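Local coordinates for protein putative phosphomethylpyrimidine kinase (Bacteroides thetaiotaomicron, PDB 3MBH) that probably phosphorylates pyridoxal with ATP, as a pyridoxal kinase of the ribokinase clan, and holds a pyridoxal molecule in this crystal, at residues S229-T232 and G233-Q237; D239-P242 and M243-R247; D15-M19 and G20-L24. All coordinates share one frame; numbering follows the deposited sequence. Where two conformers were deposited one is given.

Contact 1 (S229-T232 and G233-Q237)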
loop_
_atom_site.group_PDB
_atom_site.type_symbol
_atom_site.label_atom_id
_atom_site.label_comp_id
_atom_site.label_asym_id
_atom_site.label_seq_id
_atom_site.Cartn_x
_atom_site.Cartn_y
_atom_site.Cartn_z
ATOM N N SER A 229 0.506 -22.359 7.971
ATOM C CA SER A 229 -0.576 -21.406 7.685
ATOM C C SER A 229 -0.256 -20.611 6.383
ATOM O O SER A 229 -1.127 -20.476 5.488
ATOM C CB SER A 229 -0.763 -20.411 8.846
ATOM O OG SER A 229 -1.363 -21.012 9.975
ATOM N N VAL A 230 1.000 -20.167 6.236
ATOM C CA VAL A 230 1.374 -19.447 5.008
ATOM C C VAL A 230 1.374 -20.381 3.804
ATOM O O VAL A 230 0.872 -20.026 2.734
ATOM C CB VAL A 230 2.671 -18.648 5.139
ATOM C CG1 VAL A 230 2.965 -17.981 3.770
ATOM C CG2 VAL A 230 2.551 -17.594 6.292
ATOM N N ILE A 231 1.869 -21.603 3.987
ATOM C CA ILE A 231 1.818 -22.593 2.901
ATOM C C ILE A 231 0.363 -22.829 2.418
ATOM O O ILE A 231 0.087 -22.804 1.215
ATOM C CB ILE A 231 2.507 -23.932 3.259
ATOM C CG1 ILE A 231 4.010 -23.701 3.446
ATOM C CG2 ILE A 231 2.226 -25.030 2.162
ATOM C CD1 ILE A 231 4.878 -23.520 2.179
ATOM N N THR A 232 -0.556 -23.006 3.350
ATOM C CA THR A 232 -1.944 -23.266 3.016
ATOM C C THR A 232 -2.561 -22.113 2.285
ATOM O O THR A 232 -3.196 -22.309 1.235
ATOM C CB THR A 232 -2.733 -23.505 4.303
ATOM O OG1 THR A 232 -2.157 -24.640 4.933
ATOM C CG2 THR A 232 -4.209 -23.776 4.033
ATOM N N GLY A 233 -2.398 -20.901 2.832
ATOM C CA GLY A 233 -2.931 -19.742 2.189
ATOM C C GLY A 233 -2.334 -19.533 0.785
ATOM O O GLY A 233 -3.045 -19.177 -0.141
ATOM N N SER A 234 -1.022 -19.713 0.656
ATOM C CA SER A 234 -0.349 -19.477 -0.628
ATOM C C SER A 234 -0.834 -20.478 -1.684
ATOM O O SER A 234 -1.114 -20.091 -2.840
ATOM C CB SER A 234 1.180 -19.493 -0.403
ATOM O OG SER A 234 1.935 -19.736 -1.565
ATOM N N LEU A 235 -0.918 -21.757 -1.314
ATOM C CA LEU A 235 -1.422 -22.795 -2.252
ATOM C C LEU A 235 -2.890 -22.483 -2.616
ATOM O O LEU A 235 -3.257 -22.545 -3.771
ATOM C CB LEU A 235 -1.268 -24.201 -1.674
ATOM C CG LEU A 235 0.184 -24.725 -1.463
ATOM C CD1 LEU A 235 0.198 -26.065 -0.759
ATOM C CD2 LEU A 235 0.963 -24.798 -2.840
HETATM N N MSE A 236 -3.702 -22.105 -1.628
HETATM C CA MSE A 236 -5.091 -21.733 -1.921
HETATM C C MSE A 236 -5.221 -20.489 -2.775
HETATM O O MSE A 236 -6.193 -20.354 -3.494
HETATM C CB MSE A 236 -5.885 -21.564 -0.647
HETATM C CG MSE A 236 -6.065 -22.874 0.081
HETATM SE SE MSE A 236 -7.045 -22.614 1.717
HETATM C CE MSE A 236 -8.816 -22.555 0.959
ATOM N N GLN A 237 -4.227 -19.598 -2.742
ATOM C CA GLN A 237 -4.218 -18.471 -3.672
ATOM C C GLN A 237 -3.727 -18.872 -5.114
ATOM O O GLN A 237 -3.659 -18.043 -6.003
ATOM C CB GLN A 237 -3.390 -17.301 -3.132
ATOM C CG GLN A 237 -4.004 -16.622 -1.948
ATOM C CD GLN A 237 -3.110 -15.565 -1.380
ATOM O OE1 GLN A 237 -1.962 -15.451 -1.800
ATOM N NE2 GLN A 237 -3.623 -14.773 -0.420
#
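The closing turns of helix 223-236, whose first turn carries the Gly-Thr-Gly-Asp motif of the ribokinase fold, bring Ile231 alongside Leu235 and Thr232 alongside Met236, each pair one helical turn apart. Ile231 and Leu235 point the same way. The branch methyl CG2 of Ile231 stands anti to its backbone N and leans toward the next turn, where it meets Leu235 CD1 at 3.7 Å. Leu235 has CG beside its own backbone N (chi1 -66°), and this carries CG back over the preceding turn, 3.3 Å from Ile231 O. That same carbonyl oxygen accepts from Leu235 N at 2.9 Å, so one oxygen takes the amide while the leucine CG rests against it. Thr232 does something similar with Met236, a selenomethionine: Thr232 O accepts from Met236 N at 2.9 Å, and in the conformer given Met236 CG lies 3.1 Å from Thr232 O. The bent end of that conformer places Met236 SE 3.8 Å from Thr232 CG2. The hydroxyl on the other branch of Thr232 turns back along the helix instead and bonds to the carbonyl of Thr228. Two further amides complete the helical pattern, Gly233 N to Ser229 O at 3.0 Å and Ser234 N to Val230 O at 2.8 Å. Ser229 OG is hydrogen-bonded to the carbonyl of Asp225, a residue of the pyridoxal pocket. The helix is walled in on several flanks. Val230 and Ile231 pack on helix 241-257 through Phe251, Ala244 and Ala248; Ser229 and Val230 also reach helix 24-33, where both touch Ile30; and Thr232 and Met236 lie on strand 108-111, against Val110 and Leu108.

Contact 2 (D239-P242 and M243-R247)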
loop_
_atom_site.group_PDB
_atom_site.type_symbol
_atom_site.label_atom_id
_atom_site.label_comp_id
_atom_site.label_asym_id
_atom_site.label_seq_id
_atom_site.Cartn_x
_atom_site.Cartn_y
_atom_site.Cartn_z
ATOM N N ASP A 239 -0.617 -20.204 -5.742
ATOM C CA ASP A 239 0.844 -20.108 -5.891
ATOM C C ASP A 239 1.379 -21.525 -6.122
ATOM O O ASP A 239 0.785 -22.517 -5.670
ATOM C CB ASP A 239 1.533 -19.493 -4.678
ATOM C CG ASP A 239 1.093 -18.057 -4.384
ATOM O OD1 ASP A 239 0.417 -17.446 -5.215
ATOM O OD2 ASP A 239 1.362 -17.571 -3.244
ATOM N N SER A 240 2.483 -21.632 -6.843
ATOM C CA SER A 240 3.220 -22.877 -6.958
ATOM C C SER A 240 3.875 -23.265 -5.615
ATOM O O SER A 240 4.007 -22.422 -4.712
ATOM C CB SER A 240 4.352 -22.715 -7.983
ATOM O OG SER A 240 5.386 -21.934 -7.427
ATOM N N LEU A 241 4.282 -24.533 -5.504
ATOM C CA LEU A 241 4.898 -25.033 -4.287
ATOM C C LEU A 241 6.177 -24.233 -3.965
ATOM O O LEU A 241 6.311 -23.772 -2.882
ATOM C CB LEU A 241 5.197 -26.543 -4.376
ATOM C CG LEU A 241 6.064 -27.154 -3.239
ATOM C CD1 LEU A 241 5.387 -26.919 -1.876
ATOM C CD2 LEU A 241 6.316 -28.677 -3.501
ATOM N N PRO A 242 7.085 -24.035 -4.938
ATOM C CA PRO A 242 8.301 -23.316 -4.556
ATOM C C PRO A 242 7.991 -21.875 -4.131
ATOM O O PRO A 242 8.637 -21.352 -3.220
ATOM C CB PRO A 242 9.189 -23.400 -5.824
ATOM C CG PRO A 242 8.258 -23.739 -6.927
ATOM C CD PRO A 242 7.128 -24.506 -6.331
HETATM N N MSE A 243 6.969 -21.253 -4.747
HETATM C CA MSE A 243 6.577 -19.911 -4.335
HETATM C C MSE A 243 6.028 -19.919 -2.895
HETATM O O MSE A 243 6.362 -19.023 -2.124
HETATM C CB MSE A 243 5.574 -19.286 -5.310
HETATM C CG MSE A 243 4.951 -18.006 -4.789
HETATM SE SE MSE A 243 6.252 -16.559 -4.924
HETATM C CE MSE A 243 6.196 -16.318 -6.891
ATOM N N ALA A 244 5.229 -20.942 -2.544
ATOM C CA ALA A 244 4.700 -21.111 -1.177
ATOM C C ALA A 244 5.830 -21.218 -0.187
ATOM O O ALA A 244 5.822 -20.555 0.847
ATOM C CB ALA A 244 3.791 -22.340 -1.082
ATOM N N LEU A 245 6.802 -22.059 -0.489
ATOM C CA LEU A 245 8.005 -22.178 0.331
ATOM C C LEU A 245 8.752 -20.842 0.587
ATOM O O LEU A 245 9.226 -20.577 1.707
ATOM C CB LEU A 245 8.993 -23.167 -0.328
ATOM C CG LEU A 245 8.554 -24.632 -0.486
ATOM C CD1 LEU A 245 9.685 -25.479 -1.212
ATOM C CD2 LEU A 245 8.158 -25.239 0.814
ATOM N N ASP A 246 8.903 -20.034 -0.464
ATOM C CA ASP A 246 9.542 -18.704 -0.350
ATOM C C ASP A 246 8.733 -17.746 0.485
ATOM O O ASP A 246 9.284 -17.102 1.381
ATOM C CB ASP A 246 9.812 -18.127 -1.745
ATOM C CG ASP A 246 11.052 -18.779 -2.384
ATOM O OD1 ASP A 246 12.107 -18.770 -1.707
ATOM O OD2 ASP A 246 10.984 -19.297 -3.509
ATOM N N ARG A 247 7.423 -17.690 0.239
ATOM C CA ARG A 247 6.555 -16.826 1.017
ATOM C C ARG A 247 6.613 -17.197 2.490
ATOM O O ARG A 247 6.741 -16.313 3.338
ATOM C CB ARG A 247 5.128 -16.883 0.504
ATOM C CG ARG A 247 4.978 -16.313 -0.858
ATOM C CD ARG A 247 3.493 -16.176 -1.298
ATOM N NE ARG A 247 2.768 -15.199 -0.516
ATOM C CZ ARG A 247 1.464 -15.007 -0.597
ATOM N NH1 ARG A 247 0.726 -15.740 -1.423
ATOM N NH2 ARG A 247 0.899 -14.054 0.152
#
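Asp239 OD2 is gripped from two helices, by Arg247 NH1 at 2.7 Å and by the hydroxyl of Ser234 in the preceding helix. The arginine bond is a salt bridge, with an N-H...O angle of 159°. OD2 offers its syn lone pair and lies almost within the guanidinium plane, although the two flat groups are turned 50° against each other. Arg247 bends at chi3, and Arg247 CD also passes 3.2 Å from Asp239 OD2. Further partners hold this guanidinium: NH1 bonds to Gln237 OE1 and NH2 to the carbonyl of Leu279, which should fix its rotation. The other carboxylate oxygen, OD1, makes a salt bridge to Lys274 of a neighbouring subunit. Beside the bridge lies Met243, a selenomethionine whose CG packs 3.7 Å from Asp239 CB. Ser240 is the N-cap of helix 241-257: its OG, set between backbone N and carbonyl carbon (chi1 74°), accepts from Met243 N at 3.2 Å, while Ser240 O takes Ala244 N at 2.9 Å. Pro242, which has no N-H, fits the first turn, where no helical carbonyl awaits one; Pro242 O accepts from Asp246 N at 3.1 Å. Ser287 OG lies within hydrogen-bonding reach of Pro242 O and Asp246 OD2, two acceptors that presumably compete for its one proton. Leu241 CD1 approaches Leu245 CG at 4.1 Å. These leucines turn to the sheet, on Trp209 of strand 207-213 and Ala200 of strand 195-202, whereas Ala244 packs against Ser234 of helix 223-236.

Contact 3 (D15-M19 and G20-L24). With PXL (3-hydroxy-5-(hydroxymethyl)-2-methylisonicotinaldehyde), chain G.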
loop_
_atom_site.group_PDB
_atom_site.type_symbol
_atom_site.label_atom_id
_atom_site.label_comp_id
_atom_site.label_asym_id
_atom_site.label_seq_id
_atom_site.Cartn_x
_atom_site.Cartn_y
_atom_site.Cartn_z
ATOM N N ASP A 15 -5.594 -26.570 18.490
ATOM C CA ASP A 15 -5.903 -26.082 19.798
ATOM C C ASP A 15 -6.004 -24.538 19.897
ATOM O O ASP A 15 -5.564 -23.782 19.015
ATOM C CB ASP A 15 -4.881 -26.622 20.766
ATOM C CG ASP A 15 -3.536 -25.967 20.584
ATOM O OD1 ASP A 15 -2.705 -26.505 19.773
ATOM O OD2 ASP A 15 -3.354 -24.856 21.167
ATOM N N LEU A 16 -6.629 -24.076 20.990
ATOM C CA LEU A 16 -6.681 -22.667 21.364
ATOM C C LEU A 16 -5.845 -22.501 22.607
ATOM O O LEU A 16 -6.195 -23.032 23.666
ATOM C CB LEU A 16 -8.094 -22.198 21.629
ATOM C CG LEU A 16 -8.312 -20.660 21.833
ATOM C CD1 LEU A 16 -8.147 -19.898 20.498
ATOM C CD2 LEU A 16 -9.645 -20.341 22.433
ATOM N N SER A 17 -4.729 -21.787 22.432
ATOM C CA SER A 17 -3.824 -21.448 23.475
ATOM C C SER A 17 -3.833 -19.933 23.755
ATOM O O SER A 17 -3.641 -19.132 22.873
ATOM C CB SER A 17 -2.390 -21.858 23.116
ATOM O OG SER A 17 -2.194 -23.230 23.290
ATOM N N GLY A 18 -3.972 -19.578 25.026
ATOM C CA GLY A 18 -3.985 -18.207 25.452
ATOM C C GLY A 18 -2.719 -17.417 25.174
ATOM O O GLY A 18 -2.799 -16.329 24.638
HETATM N N MSE A 19 -1.570 -17.898 25.637
HETATM C CA MSE A 19 -0.304 -17.193 25.456
HETATM C C MSE A 19 0.607 -18.080 24.610
HETATM O O MSE A 19 0.401 -19.273 24.482
HETATM C CB MSE A 19 0.303 -16.812 26.807
HETATM C CG MSE A 19 -0.054 -15.369 27.241
HETATM SE SE MSE A 19 1.099 -14.271 26.068
HETATM C CE MSE A 19 2.910 -14.829 26.709
ATOM N N GLY A 20 1.589 -17.457 23.989
ATOM C CA GLY A 20 2.401 -18.079 23.002
ATOM C C GLY A 20 1.736 -17.863 21.677
ATOM O O GLY A 20 0.521 -17.628 21.585
ATOM N N ARG A 21 2.495 -17.982 20.614
ATOM C CA ARG A 21 1.903 -17.849 19.315
ATOM C C ARG A 21 1.963 -19.200 18.614
ATOM O O ARG A 21 2.890 -19.486 17.874
ATOM C CB ARG A 21 2.591 -16.751 18.534
ATOM C CG ARG A 21 2.426 -15.380 19.147
ATOM C CD ARG A 21 3.169 -14.407 18.277
ATOM N NE ARG A 21 2.866 -13.002 18.541
ATOM C CZ ARG A 21 3.452 -12.231 19.432
ATOM N NH1 ARG A 21 4.363 -12.707 20.260
ATOM N NH2 ARG A 21 3.110 -10.938 19.496
ATOM N N VAL A 22 0.947 -20.032 18.875
ATOM C CA VAL A 22 0.838 -21.356 18.315
ATOM C C VAL A 22 -0.590 -21.526 17.823
ATOM O O VAL A 22 -1.474 -20.733 18.141
ATOM C CB VAL A 22 1.136 -22.468 19.344
ATOM C CG1 VAL A 22 2.637 -22.433 19.772
ATOM C CG2 VAL A 22 0.161 -22.404 20.575
ATOM N N SER A 23 -0.790 -22.545 17.028
ATOM C CA SER A 23 -2.117 -23.115 16.790
ATOM C C SER A 23 -3.164 -22.047 16.347
ATOM O O SER A 23 -2.871 -21.220 15.468
ATOM C CB SER A 23 -2.549 -23.961 17.982
ATOM O OG SER A 23 -2.592 -23.222 19.201
ATOM N N LEU A 24 -4.379 -22.058 16.885
ATOM C CA LEU A 24 -5.419 -21.156 16.348
ATOM C C LEU A 24 -5.064 -19.640 16.391
ATOM O O LEU A 24 -5.476 -18.867 15.501
ATOM C CB LEU A 24 -6.798 -21.381 17.035
ATOM C CG LEU A 24 -7.451 -22.717 16.658
ATOM C CD1 LEU A 24 -8.717 -22.920 17.582
ATOM C CD2 LEU A 24 -7.785 -22.813 15.182
HETATM O OP4 PXL G . 2.107 -26.517 16.647
HETATM C C5A PXL G . 2.899 -26.294 17.804
HETATM C C5 PXL G . 1.993 -26.345 19.039
HETATM C C6 PXL G . 0.618 -26.230 19.027
HETATM N N1 PXL G . -0.108 -26.314 20.142
HETATM C C2 PXL G . 0.368 -26.465 21.395
HETATM C C3 PXL G . 1.826 -26.579 21.540
HETATM C C4 PXL G . 2.640 -26.542 20.303
HETATM C C4A PXL G . 4.101 -26.586 20.280
HETATM O O4A PXL G . 4.582 -26.404 21.353
HETATM O O3 PXL G . 2.454 -26.783 22.709
HETATM C C2A PXL G . -0.653 -26.474 22.521
HETATM O O HOH W 1 -3.897 -20.978 19.866
HETATM O O HOH W 2 -1.902 -17.326 21.836
#
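Asp15 and Ser23 meet across the loop that leads from strand 9-17 into helix 24-33, the first strand-to-helix connection of this ribokinase-type fold and one wall of the pyridoxal pocket. From CB of Asp15, CG is swung between backbone N and carbonyl carbon (chi1 72°), which brings the carboxylate round toward Ser23, with CG 3.4 Å from Ser23 CB. Asp15 OD1 comes to 2.6 Å from N1, the ring nitrogen of the pyridoxal. At Asp15 OD2 two hydroxyls gather: Ser17 OG donates from 2.9 Å, nearly in line with the C-O bond, and Ser23 OG lies 2.7 Å away. Ser23 OG also has Asp15 O within hydrogen-bonding range, so its proton could go to either oxygen. With an alanine here, pyridoxal N1 would lose its carboxylate neighbour, and Ser17 OG would probably be left without its acceptor and be freer to turn. Val22 lines the pocket beside this pair, its CB 3.8 Å from pyridoxal C6 and its CG2 against Ser17 CB. The backbone closes the loop through Leu24 N, which bonds to Asp15 O at 3.0 Å. Leu24 also packs on Leu16 of a neighbouring subunit. A water ties strand to loop, accepting from Ser17 N and donating to Ser23 OG at 2.7 Å.

In the fold
All three contacts are largely buried, but in different surroundings. Contacts 1 and 2 lie in consecutive helices with centres 8 Å apart, and they touch through side chains of both helices. Contact 1 is mostly apolar and backbone-bonded, within the helical layer. Contact 2, farther from the chain's centre, is dominated by charge and capping. All three reach other subunits, contact 2 through a side-chain salt bridge. Contact 3 lies on the other side of the chain's centre from contact 2, about 15 Å from it at the nearest atoms. It is a strand end and loop, part of whose polar groups line the pyridoxal pocket, and it approaches contact 1 to about 6 Å between nearest atoms.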